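Local atomic coordinates of mandelate racemase/muconate lactonizing protein (Alicyclobacillus acidocaldarius LAA1, PDB entry 3QLD), a protein that belongs to the mandelate racemase/muconate lactonizing family of the enolase superfamily, with a capping domain on a beta/alpha barrel. Residues Q4-H9 with I32-V37; L11-K16 with Q333-E338; A77-A82 with R92-A97; S156-V161 with R185-D190; A294-M299 with Y320-G325. All blocks are in the same frame, centred on the assembly; numbering follows the deposited sequence. Where two conformers were deposited one is given.

Contact 1: residues Q4-H9 with I32-V37; sequences QTCVLH and ILVQLV
His-9 and Gln-35 meet on one face of two antiparallel strands, 4-9 and 32-37. Gln-35 can be followed outward. Its CB lies 3.7 Å from His-9 NE2, at the edge of the imidazole and in its plane. CG is anti to the backbone N (chi1 166°), and the extended chain carries the amide up beside Val-7. There OE1 sits 3.6 Å from Val-7 CB. The same OE1 accepts a hydrogen bond from His-9 NE2 at 2.8 Å. OE1 lies in the ring plane, whereas His-9 NE2 is tilted out of the amide plane; ring and amide planes are 39° apart. At the tip, NE2 of Gln-35 bonds Glu-43 OE1, which fixes the amide's rotation. Trp-45 meets the His-9 ring nearly parallel. The other face is apolar. Leu-36 CD2 reaches Cys-6 CB at 3.8 Å. Leu-8 lies beside Val-34, CD2 to CG2, and also packs on helix 61-80. Val-7 N and Gln-35 O bond at 2.7 Å, one of the backbone pairs that set the register. At the end of the pairing, Val-37 O accepts from both Gln-4 N and Thr-5 N. This is a classic beta bulge in the antiparallel sheet of the enolase-type N-terminal domain.

Contact 2: residues L11-K16 with Q333-E338; sequences LSLPLK and QDVLKE
Leu-11 and Leu-13 stand two residues apart on strand 3-15, and both direct their side chains at Val-335. The two leucines use the same branch, CD2, and meet the same methyl, Val-335 CG1. Leu-11 CD2 is 3.8 Å from CG1, with the two side chains set at a slant. Leu-13 lies roughly at right angles to Val-335, and its CD2 stays 4.1 Å from CG1. Val-335 CG1 is anti to its own carbonyl carbon (chi1 -45°), which turns this methyl toward the strand. Leu-13 CD2 also passes 4.1 Å from Asp-334 OD1, a plain contact between a methyl and a carboxylate. No hydrogen bond joins the segments. The polar groups are served within the loop and beyond it. Val-335 N gives a 2.7 Å bond to Asp-334 OD1, coming from above the carboxylate plane. OD1 also accepts from Gly-303 N, and OD2 pairs with Ser-327 OG, so the buried carboxylate is held at both oxygens. Gln-333 NE2 bonds Asp-334 O at 3.0 Å, nearly straight at 171°. From helix 362-368, Phe-368 touches Leu-13 and Val-365 touches Val-335. The contact is apolar packing between a strand of the N-terminal domain and a loop of the barrel domain, as in the two-domain enolase-type fold.

Contact 3: residues A77-A82 with R92-A97; sequences ARWLRA and RTVCEA
Trp-79, near the end of helix 61-80, makes nearly all of this contact with 92-97. The apolar packing is closest at the base of its side chain. Ala-97 CB lies 3.4 Å from Trp-79 CB and over one face of the indole. Farther out, the Val-94 and Trp-79 side chains cross at about a right angle. Val-94 CG2 touches Trp-79 CZ3 at 3.7 Å. A CH-pi contact forms where Val-94 CA sits over the six-membered ring, 4.0 Å from its centroid. The polar contacts lie at the ring edge. Trp-79 NE1 gives a long 3.3 Å hydrogen bond to Glu-96 OE1, in the indole plane but from above the carboxylate, whose plane is turned 84° from the ring. Thr-93 OG1 stands at the ring edge too, 3.5 Å from Trp-79 CZ2, and is bonded to Asp-90 O. Trp-79 CG is anti to the backbone N (chi1 177°), which extends the ring toward 92-97. The arrangement is tryptophan packing of a helix end against the following loop, within the helical part of the N-terminal domain.

Contact 4: residues S156-V161 with R185-D190; sequences SVDAAV and RLRYPD
Asp-158 on helix 150-162 takes hydrogen bonds from two neighbouring residues, Arg-187 and Tyr-188. Arg-187 grips the carboxylate side-on with two nitrogens. NE meets OD1 at 2.8 Å on its syn lone pair, with the N-H close to straight at 162°. NH2 meets OD2 at 2.8 Å, also on the syn side, but more bent and tilted from the guanidinium plane. The two flat groups are nearly coplanar. The extended arginine chain, with CG anti to the backbone N (chi1 -178°), spans the gap between the helices. OD1 has a second donor, Tyr-188 OH, at a very short 2.5 Å. Asp-158 OD1 lies near the plane of the phenol ring, while the carboxylate is turned 66° from it. OD1 therefore takes two bonds and OD2 one.

Apolar groups hold the ring itself. Val-161 CG2 sits over one face, 4.0 Å from the centroid. The Val-157 side chain runs past Tyr-188 in the opposite direction, its CG1 3.7 Å from Tyr-188 CE2. On the backbone, Tyr-188 O accepts from Arg-185 NH1 at 2.9 Å, just past the end of helix 178-187. Arg-185 NE and NH1 also bond Tyr-215 O and Leu-191 O. The contact joins two outer helices of the barrel domain. Its chemistry suggests a carboxylate probably kept ionised by the arginine, which would favour the tyrosine hydroxyl as a donor.

Contact 5: residues A294-M299 with Y320-G325; sequences AWVGGM and YATDLG
Val-296 O is the meeting point of the two segments and accepts two bonds. Asp-323 N comes at 3.0 Å, nearly along the C=O axis. Thr-322 OG1 comes at 2.8 Å from above the carbonyl plane. OG1 is anti to its backbone N (chi1 -176°), which lays it beside Val-296. The hydroxyl also accepts from Leu-324 N at 3.0 Å, forming an ST turn. One water adds a bridge: it takes a bond from Val-296 N and gives one to Tyr-320 O.

Side chains pack around these bonds. Trp-295 CZ3 lies 3.4 Å from Asp-323 CG, with ring and carboxylate planes 59° apart. Trp-295 CB packs on Tyr-320 CB at 3.8 Å, and the two side chains cross at about a right angle. Val-296 CG1 touches Leu-324 CD1 at 3.6 Å.

Strand 293-296 is the seventh of the parallel strands of the beta/alpha barrel. Segment 320-325, in the loop after helix 303-313, runs nearly parallel to 294-298. It reaches across to strand 137-144, where Thr-322 makes backbone bonds with Glu-139 and Ser-141. It thus bridges the seventh and first strands.

Farther out, Asp-323 forms salt bridges with Lys-169 through OD2 and with Arg-167 through OD1. Arg-167 also makes a cation-pi contact with Trp-295, and Phe-219 stacks on the indole.

Contacts 2 and 5 are buried, contacts 1 and 3 partly so, and contact 4 lies at the surface. Contacts 1 and 2 share strand 3-15 and touch, Leu-33 CD1 packing on Leu-11 CD2 at 3.7 Å. Contacts 1 and 3 belong to the N-terminal domain and contacts 4 and 5 to the barrel, while contact 2 spans the two. Contact 1 rests on backbone pairing, contact 2 on methyl groups, contact 3 on one indole. Both barrel contacts place an aspartate beside arginine, but contact 4 does so between outer helices and contact 5 among the strands. Contacts 3 and 4 are far apart, their centres about 49 Å from each other.

Contact 1: residues Q4-H9 with I32-V37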
# COMPACT_ATOMS: atom_id res chain seq x y z
N GLN A 4 17.88 17.45 -17.55
CA GLN A 4 17.42 18.83 -17.28
C GLN A 4 15.92 19.00 -17.12
O GLN A 4 15.48 19.96 -16.48
CB GLN A 4 17.86 19.82 -18.37
CG GLN A 4 19.34 19.80 -18.78
CD GLN A 4 20.19 20.70 -17.92
OE1 GLN A 4 19.79 21.82 -17.60
NE2 GLN A 4 21.36 20.21 -17.51
N THR A 5 15.12 18.17 -17.79
CA THR A 5 13.67 18.32 -17.75
C THR A 5 12.98 16.93 -17.55
O THR A 5 13.44 15.92 -18.06
CB THR A 5 13.13 19.04 -19.03
OG1 THR A 5 13.91 20.21 -19.28
CG2 THR A 5 11.66 19.45 -18.87
N CYS A 6 11.86 16.95 -16.82
CA CYS A 6 10.96 15.78 -16.71
C CYS A 6 9.62 16.29 -17.18
O CYS A 6 9.17 17.41 -16.75
CB CYS A 6 10.89 15.28 -15.27
SG CYS A 6 9.62 14.05 -15.05
N VAL A 7 8.99 15.56 -18.10
CA VAL A 7 7.63 15.88 -18.52
C VAL A 7 6.73 14.64 -18.23
O VAL A 7 7.02 13.55 -18.68
CB VAL A 7 7.56 16.16 -20.06
CG1 VAL A 7 6.15 16.49 -20.46
CG2 VAL A 7 8.57 17.30 -20.46
N LEU A 8 5.64 14.87 -17.53
CA LEU A 8 4.65 13.82 -17.27
C LEU A 8 3.51 14.05 -18.17
O LEU A 8 2.95 15.15 -18.27
CB LEU A 8 4.17 13.87 -15.81
CG LEU A 8 5.28 13.87 -14.76
CD1 LEU A 8 4.70 14.09 -13.34
CD2 LEU A 8 5.84 12.50 -14.87
N HIS A 9 3.08 12.96 -18.79
CA HIS A 9 1.99 13.03 -19.69
C HIS A 9 0.89 12.14 -19.16
O HIS A 9 1.08 10.94 -19.05
CB HIS A 9 2.41 12.40 -21.03
CG HIS A 9 3.61 13.04 -21.65
ND1 HIS A 9 3.50 14.16 -22.46
CD2 HIS A 9 4.93 12.75 -21.57
CE1 HIS A 9 4.71 14.52 -22.87
NE2 HIS A 9 5.60 13.69 -22.33
N ILE A 32 -0.10 7.00 -17.62
CA ILE A 32 0.83 8.15 -17.36
C ILE A 32 2.18 7.80 -17.99
O ILE A 32 2.76 6.70 -17.66
CB ILE A 32 1.04 8.39 -15.85
CG1 ILE A 32 -0.23 8.94 -15.18
CG2 ILE A 32 2.14 9.46 -15.62
CD1 ILE A 32 -0.03 9.02 -13.60
N LEU A 33 2.66 8.63 -18.92
CA LEU A 33 4.07 8.46 -19.38
C LEU A 33 5.03 9.43 -18.79
O LEU A 33 4.70 10.63 -18.63
CB LEU A 33 4.14 8.49 -20.91
CG LEU A 33 3.21 7.53 -21.67
CD1 LEU A 33 3.43 7.73 -23.21
CD2 LEU A 33 3.58 6.11 -21.32
N VAL A 34 6.22 8.94 -18.46
CA VAL A 34 7.27 9.76 -17.90
C VAL A 34 8.28 9.98 -19.00
O VAL A 34 8.69 9.03 -19.68
CB VAL A 34 7.92 9.06 -16.74
CG1 VAL A 34 9.06 9.86 -16.20
CG2 VAL A 34 6.86 8.84 -15.59
N GLN A 35 8.62 11.25 -19.21
CA GLN A 35 9.64 11.61 -20.24
C GLN A 35 10.72 12.39 -19.58
O GLN A 35 10.46 13.42 -18.93
CB GLN A 35 8.98 12.37 -21.40
CG GLN A 35 10.02 13.10 -22.36
CD GLN A 35 9.29 13.95 -23.41
OE1 GLN A 35 8.21 14.46 -23.13
NE2 GLN A 35 9.86 14.07 -24.66
N LEU A 36 11.97 11.91 -19.73
CA LEU A 36 13.15 12.63 -19.19
C LEU A 36 14.01 13.12 -20.38
O LEU A 36 14.10 12.43 -21.39
CB LEU A 36 14.01 11.74 -18.29
CG LEU A 36 13.25 11.14 -17.09
CD1 LEU A 36 14.14 10.00 -16.50
CD2 LEU A 36 13.01 12.27 -16.04
N VAL A 37 14.57 14.30 -20.24
CA VAL A 37 15.41 14.90 -21.32
C VAL A 37 16.64 15.51 -20.73
O VAL A 37 16.59 16.30 -19.75
CB VAL A 37 14.69 16.02 -21.99
CG1 VAL A 37 15.47 16.40 -23.27
CG2 VAL A 37 13.25 15.63 -22.34

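Contact 2: residues L11-K16 with Q333-E338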
# COMPACT_ATOMS: atom_id res chain seq x y z
N LEU A 11 -2.49 10.37 -20.21
CA LEU A 11 -3.05 9.96 -21.46
C LEU A 11 -4.40 9.28 -21.25
O LEU A 11 -4.66 8.66 -20.20
CB LEU A 11 -2.09 8.98 -22.15
CG LEU A 11 -1.03 9.52 -23.12
CD1 LEU A 11 -0.20 10.61 -22.56
CD2 LEU A 11 -0.17 8.38 -23.65
N SER A 12 -5.25 9.41 -22.27
CA SER A 12 -6.47 8.63 -22.31
C SER A 12 -6.56 8.02 -23.72
O SER A 12 -6.71 8.77 -24.67
CB SER A 12 -7.67 9.51 -22.08
OG SER A 12 -8.84 8.69 -22.09
N LEU A 13 -6.43 6.69 -23.83
CA LEU A 13 -6.40 6.01 -25.16
C LEU A 13 -7.71 5.24 -25.44
O LEU A 13 -8.09 4.36 -24.68
CB LEU A 13 -5.23 5.02 -25.27
CG LEU A 13 -3.78 5.45 -25.51
CD1 LEU A 13 -3.24 6.09 -24.25
CD2 LEU A 13 -2.96 4.23 -25.87
N PRO A 14 -8.39 5.55 -26.54
CA PRO A 14 -9.57 4.73 -26.80
C PRO A 14 -9.21 3.25 -27.07
O PRO A 14 -8.25 2.94 -27.78
CB PRO A 14 -10.17 5.36 -28.05
CG PRO A 14 -9.71 6.76 -28.02
CD PRO A 14 -8.29 6.66 -27.50
N LEU A 15 -10.03 2.37 -26.48
CA LEU A 15 -9.89 0.93 -26.66
C LEU A 15 -10.74 0.46 -27.84
O LEU A 15 -11.80 1.04 -28.08
CB LEU A 15 -10.35 0.24 -25.39
CG LEU A 15 -9.51 0.54 -24.14
CD1 LEU A 15 -10.35 0.27 -22.93
CD2 LEU A 15 -8.26 -0.31 -24.12
N LYS A 16 -10.30 -0.57 -28.57
CA LYS A 16 -11.10 -1.14 -29.68
C LYS A 16 -12.55 -1.50 -29.25
O LYS A 16 -13.53 -1.26 -29.99
CB LYS A 16 -10.39 -2.37 -30.27
CG LYS A 16 -9.25 -2.05 -31.30
CD LYS A 16 -9.41 -2.84 -32.62
CE LYS A 16 -8.12 -3.56 -33.08
NZ LYS A 16 -7.22 -2.81 -34.03
N GLN A 333 -5.08 2.85 -32.20
CA GLN A 333 -3.92 3.70 -32.33
C GLN A 333 -3.22 3.77 -30.96
O GLN A 333 -3.84 4.20 -29.97
CB GLN A 333 -4.37 5.11 -32.73
CG GLN A 333 -3.28 6.16 -32.61
CD GLN A 333 -2.33 6.09 -33.77
OE1 GLN A 333 -2.72 6.38 -34.92
NE2 GLN A 333 -1.08 5.69 -33.51
N ASP A 334 -1.96 3.35 -30.95
CA ASP A 334 -1.08 3.28 -29.77
C ASP A 334 -0.01 4.40 -29.84
O ASP A 334 -0.02 5.19 -30.78
CB ASP A 334 -0.44 1.87 -29.78
CG ASP A 334 0.11 1.42 -28.41
OD1 ASP A 334 0.19 2.24 -27.52
OD2 ASP A 334 0.53 0.24 -28.27
N VAL A 335 0.88 4.48 -28.87
CA VAL A 335 1.83 5.59 -28.79
C VAL A 335 3.20 5.33 -29.47
O VAL A 335 4.15 6.11 -29.31
CB VAL A 335 2.03 6.01 -27.31
CG1 VAL A 335 0.65 6.10 -26.63
CG2 VAL A 335 2.87 4.97 -26.59
N LEU A 336 3.27 4.28 -30.26
CA LEU A 336 4.48 3.95 -31.03
C LEU A 336 4.24 4.18 -32.51
O LEU A 336 3.15 4.03 -32.98
CB LEU A 336 4.89 2.49 -30.80
CG LEU A 336 5.12 2.07 -29.32
CD1 LEU A 336 5.53 0.60 -29.32
CD2 LEU A 336 6.22 2.93 -28.72
N LYS A 337 5.28 4.58 -33.23
CA LYS A 337 5.17 4.81 -34.69
C LYS A 337 4.78 3.49 -35.39
O LYS A 337 3.95 3.44 -36.30
CB LYS A 337 6.50 5.36 -35.23
CG LYS A 337 7.01 6.69 -34.62
CD LYS A 337 8.55 6.86 -34.91
CE LYS A 337 9.07 8.27 -34.50
NZ LYS A 337 10.58 8.38 -34.57
N GLU A 338 5.35 2.42 -34.89
CA GLU A 338 5.16 1.04 -35.36
C GLU A 338 4.63 0.11 -34.24
O GLU A 338 5.41 -0.17 -33.30
CB GLU A 338 6.53 0.49 -35.77
CG GLU A 338 7.10 1.20 -37.02
CD GLU A 338 6.24 0.87 -38.22
OE1 GLU A 338 6.26 -0.32 -38.62
OE2 GLU A 338 5.48 1.78 -38.68

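Contact 3: residues A77-A82 with R92-A97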
# COMPACT_ATOMS: atom_id res chain seq x y z
N ALA A 77 14.85 15.15 -8.55
CA ALA A 77 15.61 16.38 -8.83
C ALA A 77 16.65 16.64 -7.76
O ALA A 77 17.78 17.00 -8.06
CB ALA A 77 14.68 17.57 -8.90
N ARG A 78 16.28 16.45 -6.50
CA ARG A 78 17.22 16.69 -5.41
C ARG A 78 18.42 15.75 -5.58
O ARG A 78 19.58 16.19 -5.46
CB ARG A 78 16.55 16.54 -4.03
CG ARG A 78 17.45 16.86 -2.80
CD ARG A 78 16.65 16.69 -1.44
NE ARG A 78 16.53 15.27 -1.06
CZ ARG A 78 15.41 14.68 -0.60
NH1 ARG A 78 14.29 15.37 -0.45
NH2 ARG A 78 15.42 13.38 -0.28
N TRP A 79 18.15 14.49 -5.91
CA TRP A 79 19.19 13.47 -6.06
C TRP A 79 20.10 13.76 -7.26
O TRP A 79 21.31 13.50 -7.18
CB TRP A 79 18.55 12.09 -6.17
CG TRP A 79 19.45 10.88 -6.41
CD1 TRP A 79 20.09 10.15 -5.45
CD2 TRP A 79 19.72 10.21 -7.66
NE1 TRP A 79 20.77 9.10 -6.02
CE2 TRP A 79 20.54 9.09 -7.37
CE3 TRP A 79 19.30 10.41 -8.99
CZ2 TRP A 79 21.02 8.22 -8.35
CZ3 TRP A 79 19.78 9.54 -9.98
CH2 TRP A 79 20.63 8.42 -9.64
N LEU A 80 19.53 14.31 -8.34
CA LEU A 80 20.27 14.61 -9.56
C LEU A 80 21.30 15.69 -9.31
O LEU A 80 22.33 15.73 -9.98
CB LEU A 80 19.32 15.05 -10.68
CG LEU A 80 18.57 13.90 -11.38
CD1 LEU A 80 17.53 14.53 -12.30
CD2 LEU A 80 19.45 12.99 -12.16
N ARG A 81 21.02 16.57 -8.38
CA ARG A 81 21.92 17.64 -8.02
C ARG A 81 22.98 17.21 -7.00
O ARG A 81 23.81 18.06 -6.63
CB ARG A 81 21.16 18.80 -7.41
CG ARG A 81 20.09 19.41 -8.24
CD ARG A 81 19.47 20.50 -7.38
NE ARG A 81 18.19 20.96 -7.91
CZ ARG A 81 17.00 20.74 -7.35
NH1 ARG A 81 15.91 21.24 -7.92
NH2 ARG A 81 16.90 20.02 -6.22
N ALA A 82 22.94 15.96 -6.53
CA ALA A 82 23.95 15.47 -5.58
C ALA A 82 25.27 15.20 -6.31
O ALA A 82 25.28 14.61 -7.40
CB ALA A 82 23.46 14.17 -4.84
N ARG A 92 21.30 2.01 -11.69
CA ARG A 92 21.28 0.98 -10.64
C ARG A 92 20.98 1.53 -9.26
O ARG A 92 20.50 0.80 -8.38
CB ARG A 92 22.60 0.16 -10.63
CG ARG A 92 22.65 -0.88 -11.78
CD ARG A 92 24.02 -1.55 -11.90
NE ARG A 92 24.21 -2.32 -13.14
CZ ARG A 92 23.66 -3.52 -13.42
NH1 ARG A 92 22.81 -4.12 -12.56
NH2 ARG A 92 23.95 -4.12 -14.58
N THR A 93 21.25 2.81 -9.06
CA THR A 93 21.18 3.39 -7.77
C THR A 93 20.07 4.42 -7.61
O THR A 93 19.94 5.03 -6.55
CB THR A 93 22.51 4.01 -7.41
OG1 THR A 93 22.72 5.18 -8.19
CG2 THR A 93 23.67 3.00 -7.68
N VAL A 94 19.30 4.64 -8.65
CA VAL A 94 18.32 5.73 -8.63
C VAL A 94 17.28 5.52 -7.51
O VAL A 94 16.81 6.51 -6.92
CB VAL A 94 17.75 6.07 -10.06
CG1 VAL A 94 17.05 4.91 -10.61
CG2 VAL A 94 16.83 7.25 -10.00
N CYS A 95 16.93 4.28 -7.16
CA CYS A 95 15.96 4.08 -6.07
C CYS A 95 16.39 4.63 -4.70
O CYS A 95 15.54 4.84 -3.79
CB CYS A 95 15.46 2.64 -5.98
SG CYS A 95 14.46 2.20 -7.41
N GLU A 96 17.67 4.95 -4.57
CA GLU A 96 18.13 5.57 -3.36
C GLU A 96 17.61 7.01 -3.23
O GLU A 96 17.43 7.51 -2.10
CB GLU A 96 19.66 5.43 -3.21
CG GLU A 96 20.49 6.72 -3.23
CD GLU A 96 21.94 6.47 -3.72
OE1 GLU A 96 22.69 7.47 -3.94
OE2 GLU A 96 22.32 5.27 -3.89
N ALA A 97 17.28 7.66 -4.34
CA ALA A 97 16.64 9.00 -4.24
C ALA A 97 15.29 8.89 -3.52
O ALA A 97 14.79 9.88 -2.97
CB ALA A 97 16.39 9.59 -5.59

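Contact 4: residues S156-V161 with R185-D190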
# COMPACT_ATOMS: atom_id res chain seq x y z
N SER A 156 -13.92 -19.58 -28.27
CA SER A 156 -12.85 -18.65 -27.95
C SER A 156 -11.50 -19.33 -27.97
O SER A 156 -10.55 -18.74 -28.50
CB SER A 156 -13.07 -18.01 -26.56
OG SER A 156 -14.22 -17.19 -26.60
N VAL A 157 -11.39 -20.52 -27.37
CA VAL A 157 -10.13 -21.31 -27.39
C VAL A 157 -9.57 -21.64 -28.79
O VAL A 157 -8.39 -21.43 -29.10
CB VAL A 157 -10.26 -22.62 -26.64
CG1 VAL A 157 -8.86 -23.25 -26.47
CG2 VAL A 157 -11.00 -22.40 -25.23
N ASP A 158 -10.42 -22.20 -29.61
CA ASP A 158 -10.10 -22.45 -31.04
C ASP A 158 -9.56 -21.21 -31.73
O ASP A 158 -8.50 -21.28 -32.39
CB ASP A 158 -11.37 -22.92 -31.75
CG ASP A 158 -11.80 -24.31 -31.31
OD1 ASP A 158 -11.00 -25.03 -30.65
OD2 ASP A 158 -12.93 -24.73 -31.64
N ALA A 159 -10.24 -20.07 -31.52
CA ALA A 159 -9.87 -18.78 -32.12
C ALA A 159 -8.49 -18.35 -31.66
O ALA A 159 -7.67 -17.94 -32.48
CB ALA A 159 -10.91 -17.71 -31.82
N ALA A 160 -8.20 -18.53 -30.35
CA ALA A 160 -6.87 -18.20 -29.86
C ALA A 160 -5.84 -19.13 -30.47
O ALA A 160 -4.73 -18.73 -30.81
CB ALA A 160 -6.81 -18.28 -28.31
N VAL A 161 -6.19 -20.39 -30.53
CA VAL A 161 -5.21 -21.38 -31.00
C VAL A 161 -4.91 -21.13 -32.51
O VAL A 161 -3.74 -21.14 -32.92
CB VAL A 161 -5.68 -22.82 -30.78
CG1 VAL A 161 -4.67 -23.84 -31.40
CG2 VAL A 161 -5.85 -23.09 -29.29
N ARG A 185 -8.95 -29.24 -21.96
CA ARG A 185 -7.88 -30.24 -21.88
C ARG A 185 -8.10 -31.47 -22.82
O ARG A 185 -7.14 -31.97 -23.38
CB ARG A 185 -7.78 -30.78 -20.43
CG ARG A 185 -6.63 -31.83 -20.23
CD ARG A 185 -5.35 -31.42 -20.92
NE ARG A 185 -4.51 -30.44 -20.21
CZ ARG A 185 -3.63 -29.61 -20.76
NH1 ARG A 185 -3.49 -29.51 -22.08
NH2 ARG A 185 -2.92 -28.79 -19.97
N LEU A 186 -9.33 -31.95 -22.92
CA LEU A 186 -9.63 -33.10 -23.80
C LEU A 186 -9.38 -32.71 -25.27
O LEU A 186 -8.62 -33.39 -25.98
CB LEU A 186 -11.05 -33.64 -23.56
CG LEU A 186 -11.49 -34.87 -24.41
CD1 LEU A 186 -10.41 -36.00 -24.50
CD2 LEU A 186 -12.87 -35.45 -23.97
N ARG A 187 -9.92 -31.57 -25.66
CA ARG A 187 -9.76 -31.01 -27.02
C ARG A 187 -8.33 -30.64 -27.38
O ARG A 187 -7.91 -30.77 -28.54
CB ARG A 187 -10.68 -29.80 -27.20
CG ARG A 187 -10.65 -29.15 -28.59
CD ARG A 187 -11.58 -27.95 -28.60
NE ARG A 187 -12.05 -27.48 -29.91
CZ ARG A 187 -13.06 -28.02 -30.59
NH1 ARG A 187 -13.71 -29.07 -30.10
NH2 ARG A 187 -13.46 -27.49 -31.73
N TYR A 188 -7.56 -30.20 -26.39
CA TYR A 188 -6.19 -29.75 -26.62
C TYR A 188 -5.19 -30.43 -25.70
O TYR A 188 -4.68 -29.81 -24.74
CB TYR A 188 -6.07 -28.21 -26.51
CG TYR A 188 -6.70 -27.47 -27.67
CD1 TYR A 188 -6.06 -27.40 -28.93
CD2 TYR A 188 -7.97 -26.92 -27.56
CE1 TYR A 188 -6.69 -26.73 -30.05
CE2 TYR A 188 -8.59 -26.27 -28.65
CZ TYR A 188 -7.93 -26.17 -29.87
OH TYR A 188 -8.60 -25.56 -30.91
N PRO A 189 -4.86 -31.71 -25.99
CA PRO A 189 -4.05 -32.49 -25.08
C PRO A 189 -2.68 -31.94 -24.79
O PRO A 189 -2.11 -32.25 -23.75
CB PRO A 189 -3.90 -33.85 -25.80
CG PRO A 189 -5.13 -33.96 -26.64
CD PRO A 189 -5.37 -32.53 -27.12
N ASP A 190 -2.12 -31.16 -25.68
CA ASP A 190 -0.74 -30.69 -25.48
C ASP A 190 -0.59 -29.19 -25.27
O ASP A 190 0.55 -28.68 -25.18
CB ASP A 190 0.17 -31.16 -26.63
CG ASP A 190 0.18 -32.68 -26.76
OD1 ASP A 190 0.69 -33.32 -25.81
OD2 ASP A 190 -0.38 -33.23 -27.75

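Contact 5: residues A294-M299 with Y320-G325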
# COMPACT_ATOMS: atom_id res chain seq x y z
N ALA A 294 8.79 -18.05 -13.21
CA ALA A 294 8.18 -16.72 -13.37
C ALA A 294 7.86 -16.47 -14.84
O ALA A 294 8.39 -17.16 -15.75
CB ALA A 294 9.08 -15.64 -12.74
N TRP A 295 6.94 -15.53 -15.09
CA TRP A 295 6.56 -15.13 -16.43
C TRP A 295 6.09 -13.70 -16.29
O TRP A 295 5.78 -13.25 -15.15
CB TRP A 295 5.44 -16.02 -16.97
CG TRP A 295 4.22 -16.12 -16.13
CD1 TRP A 295 4.06 -16.90 -15.03
CD2 TRP A 295 3.00 -15.39 -16.30
NE1 TRP A 295 2.79 -16.74 -14.51
CE2 TRP A 295 2.13 -15.79 -15.25
CE3 TRP A 295 2.57 -14.40 -17.21
CZ2 TRP A 295 0.83 -15.27 -15.10
CZ3 TRP A 295 1.26 -13.89 -17.08
CH2 TRP A 295 0.41 -14.31 -16.02
N VAL A 296 6.01 -12.98 -17.39
CA VAL A 296 5.59 -11.56 -17.33
C VAL A 296 4.12 -11.35 -17.67
O VAL A 296 3.61 -11.75 -18.74
CB VAL A 296 6.54 -10.63 -18.21
CG1 VAL A 296 5.97 -9.23 -18.40
CG2 VAL A 296 7.92 -10.58 -17.70
N GLY A 297 3.38 -10.65 -16.76
CA GLY A 297 1.94 -10.47 -16.96
C GLY A 297 1.70 -9.10 -17.56
O GLY A 297 2.65 -8.32 -17.70
N GLY A 298 0.44 -8.76 -17.85
CA GLY A 298 0.11 -7.47 -18.48
C GLY A 298 -0.82 -6.55 -17.68
O GLY A 298 -1.52 -7.00 -16.77
N MSE A 299 -0.80 -5.27 -18.04
CA MSE A 299 -1.64 -4.24 -17.41
C MSE A 299 -2.37 -3.40 -18.47
O MSE A 299 -2.69 -2.24 -18.22
CB MSE A 299 -0.75 -3.30 -16.60
CG MSE A 299 0.16 -3.96 -15.56
SE MSE A 299 -0.87 -4.20 -13.94
CE MSE A 299 -1.18 -2.36 -13.37
N TYR A 320 7.88 -19.20 -18.65
CA TYR A 320 6.58 -19.34 -19.29
C TYR A 320 6.28 -18.10 -20.15
O TYR A 320 7.01 -17.06 -20.08
CB TYR A 320 5.45 -19.57 -18.27
CG TYR A 320 5.65 -20.77 -17.33
CD1 TYR A 320 6.36 -21.92 -17.74
CD2 TYR A 320 5.09 -20.77 -16.03
CE1 TYR A 320 6.52 -23.04 -16.88
CE2 TYR A 320 5.24 -21.87 -15.16
CZ TYR A 320 5.96 -23.00 -15.60
OH TYR A 320 6.11 -24.08 -14.74
N ALA A 321 5.23 -18.26 -20.94
CA ALA A 321 4.72 -17.31 -21.91
C ALA A 321 4.29 -16.05 -21.18
O ALA A 321 3.84 -16.11 -20.01
CB ALA A 321 3.49 -17.90 -22.62
N THR A 322 4.40 -14.94 -21.91
CA THR A 322 3.89 -13.63 -21.47
C THR A 322 2.44 -13.38 -21.82
O THR A 322 1.89 -13.95 -22.79
CB THR A 322 4.84 -12.46 -21.92
OG1 THR A 322 4.36 -11.20 -21.38
CG2 THR A 322 4.95 -12.37 -23.50
N ASP A 323 1.73 -12.61 -20.97
CA ASP A 323 0.42 -12.13 -21.34
C ASP A 323 0.50 -10.89 -22.28
O ASP A 323 -0.53 -10.37 -22.64
CB ASP A 323 -0.39 -11.73 -20.08
CG ASP A 323 -1.06 -12.93 -19.36
OD1 ASP A 323 -0.96 -14.10 -19.83
OD2 ASP A 323 -1.71 -12.68 -18.31
N LEU A 324 1.69 -10.36 -22.56
CA LEU A 324 1.83 -9.09 -23.29
C LEU A 324 1.76 -9.46 -24.76
O LEU A 324 2.67 -10.08 -25.25
CB LEU A 324 3.20 -8.46 -23.02
CG LEU A 324 3.42 -7.94 -21.57
CD1 LEU A 324 4.85 -7.54 -21.36
CD2 LEU A 324 2.50 -6.72 -21.32
N GLY A 325 0.64 -9.13 -25.40
CA GLY A 325 0.36 -9.50 -26.77
C GLY A 325 0.47 -8.30 -27.70
O GLY A 325 0.89 -7.22 -27.29
O HOH W 1 7.02 -14.41 -19.70